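Local atomic coordinates of saframycin Mx1 synthetase B (Legionella pneumophila subsp. pneumophila, PDB entry 3KXW), a protein that belongs to the ANL superfamily of AMP-binding enzymes, as a fatty acid AMP ligase. Residues S480-V485 with D519-E524. Residues are numbered along the deposited sequence; the frame is centred on the assembly and turned at random.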
# COMPACT_ATOMS: atom_id res chain seq x y z
N SER A 480 -4.92 -4.88 -23.42
CA SER A 480 -6.12 -5.29 -22.71
C SER A 480 -7.26 -5.26 -23.70
O SER A 480 -7.13 -4.68 -24.78
CB SER A 480 -6.42 -4.33 -21.58
OG SER A 480 -6.90 -3.11 -22.12
N PRO A 481 -8.39 -5.88 -23.34
CA PRO A 481 -9.58 -5.91 -24.21
C PRO A 481 -10.12 -4.50 -24.46
O PRO A 481 -10.88 -4.28 -25.41
CB PRO A 481 -10.59 -6.74 -23.41
CG PRO A 481 -9.73 -7.60 -22.52
CD PRO A 481 -8.53 -6.76 -22.17
N LEU A 482 -9.74 -3.56 -23.61
CA LEU A 482 -10.17 -2.18 -23.79
C LEU A 482 -9.72 -1.63 -25.15
O LEU A 482 -10.37 -0.76 -25.69
CB LEU A 482 -9.63 -1.29 -22.68
CG LEU A 482 -10.31 -1.35 -21.31
CD1 LEU A 482 -10.50 -2.78 -20.83
CD2 LEU A 482 -9.54 -0.52 -20.29
N HIS A 483 -8.61 -2.12 -25.68
CA HIS A 483 -8.11 -1.53 -26.92
C HIS A 483 -9.12 -1.64 -28.07
O HIS A 483 -9.05 -0.88 -29.03
CB HIS A 483 -6.75 -2.12 -27.32
CG HIS A 483 -6.86 -3.38 -28.11
ND1 HIS A 483 -6.98 -4.62 -27.52
CD2 HIS A 483 -6.86 -3.60 -29.45
CE1 HIS A 483 -7.06 -5.55 -28.46
NE2 HIS A 483 -7.00 -4.96 -29.64
N HIS A 484 -10.07 -2.58 -27.95
CA HIS A 484 -11.08 -2.73 -29.00
C HIS A 484 -12.02 -1.53 -29.23
O HIS A 484 -12.66 -1.44 -30.26
CB HIS A 484 -11.89 -4.02 -28.79
CG HIS A 484 -11.10 -5.27 -29.03
ND1 HIS A 484 -10.67 -5.65 -30.28
CD2 HIS A 484 -10.68 -6.24 -28.18
CE1 HIS A 484 -10.01 -6.79 -30.20
NE2 HIS A 484 -10.00 -7.17 -28.93
N VAL A 485 -12.09 -0.60 -28.27
CA VAL A 485 -12.93 0.58 -28.43
C VAL A 485 -12.07 1.84 -28.55
O VAL A 485 -12.58 2.94 -28.62
CB VAL A 485 -13.96 0.76 -27.27
CG1 VAL A 485 -14.78 -0.51 -27.08
CG2 VAL A 485 -13.26 1.16 -25.94
N ASP A 519 -18.39 6.27 -18.66
CA ASP A 519 -18.18 5.92 -17.26
C ASP A 519 -17.58 4.55 -17.06
O ASP A 519 -16.63 4.39 -16.27
CB ASP A 519 -19.49 6.06 -16.48
CG ASP A 519 -19.85 7.52 -16.24
OD1 ASP A 519 -19.05 8.40 -16.62
OD2 ASP A 519 -20.92 7.79 -15.66
N ASN A 520 -18.12 3.54 -17.75
CA ASN A 520 -17.60 2.18 -17.71
C ASN A 520 -16.15 2.16 -18.18
O ASN A 520 -15.30 1.53 -17.56
CB ASN A 520 -18.44 1.27 -18.62
CG ASN A 520 -19.79 0.91 -18.02
OD1 ASN A 520 -19.96 0.91 -16.79
ND2 ASN A 520 -20.77 0.58 -18.88
N LEU A 521 -15.88 2.86 -19.27
CA LEU A 521 -14.52 2.90 -19.82
C LEU A 521 -13.53 3.51 -18.82
O LEU A 521 -12.46 2.95 -18.62
CB LEU A 521 -14.48 3.69 -21.14
CG LEU A 521 -13.10 3.93 -21.75
CD1 LEU A 521 -12.32 2.60 -21.91
CD2 LEU A 521 -13.24 4.64 -23.08
N PHE A 522 -13.90 4.65 -18.23
CA PHE A 522 -13.06 5.31 -17.22
C PHE A 522 -12.76 4.36 -16.06
O PHE A 522 -11.62 4.27 -15.61
CB PHE A 522 -13.74 6.57 -16.64
CG PHE A 522 -13.90 7.70 -17.63
CD1 PHE A 522 -12.87 8.04 -18.49
CD2 PHE A 522 -15.09 8.42 -17.68
CE1 PHE A 522 -13.03 9.08 -19.39
CE2 PHE A 522 -15.26 9.46 -18.57
CZ PHE A 522 -14.24 9.78 -19.44
N ASN A 523 -13.78 3.67 -15.58
CA ASN A 523 -13.58 2.69 -14.51
C ASN A 523 -12.68 1.52 -14.90
O ASN A 523 -11.86 1.07 -14.10
CB ASN A 523 -14.93 2.21 -13.97
CG ASN A 523 -15.76 3.35 -13.39
OD1 ASN A 523 -15.20 4.33 -12.89
ND2 ASN A 523 -17.08 3.24 -13.46
N GLU A 524 -12.82 1.05 -16.14
CA GLU A 524 -12.00 -0.06 -16.63
C GLU A 524 -10.55 0.37 -16.73
O GLU A 524 -9.64 -0.39 -16.43
CB GLU A 524 -12.49 -0.54 -18.00
CG GLU A 524 -13.75 -1.36 -17.90
CD GLU A 524 -14.49 -1.51 -19.23
OE1 GLU A 524 -14.18 -0.77 -20.19
OE2 GLU A 524 -15.40 -2.36 -19.30
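Leu-482 and Glu-524 face each other where the 3-10 turn 481-485 meets helix 515-533, their CA atoms 7.7 Å apart, and no hydrogen bond crosses the gap. The contact is mainly aliphatic, a worked example of how a short turn can be packed against a helix chiefly through one leucine, with a valine at its side. Leu-482 CD2 rests 3.7 Å from Glu-524 CB and almost as close to that residue's carbonyl carbon. The torsion that sets CG of Leu-482 beside its backbone N (chi1 -77°) aims the methyls at Glu-524 CB, and the two side chains meet at a slant. The glutamate chain runs extended beyond CG, and its OE1 lies 4.1 Å from Leu-482 CG. One helical turn earlier, the buried Leu-521 offers CD1 to both Leu-482 CG and, at 4.4 Å, Val-485 CG2, a looser apolar edge. The turn itself is fixed from its far side: Ser-480 O receives His-483 ND1 at 2.7 Å with an N-H...O angle of 166°, and His-483 N at 3.1 Å from the opposite face of the carbonyl plane. Leu-482 also touches Ile-525, and Ser-480 touches Leu-528 farther along the same helix. On the sheet side, Leu-521 touches Leu-542 of strand 539-544, while Val-485 pairs through its backbone with Lys-509 as the chain enters strand 486-496; the contact thus joins the turn linking helix 469-479 to that edge strand with the helix lying on the four-stranded sheet of the C-terminal domain.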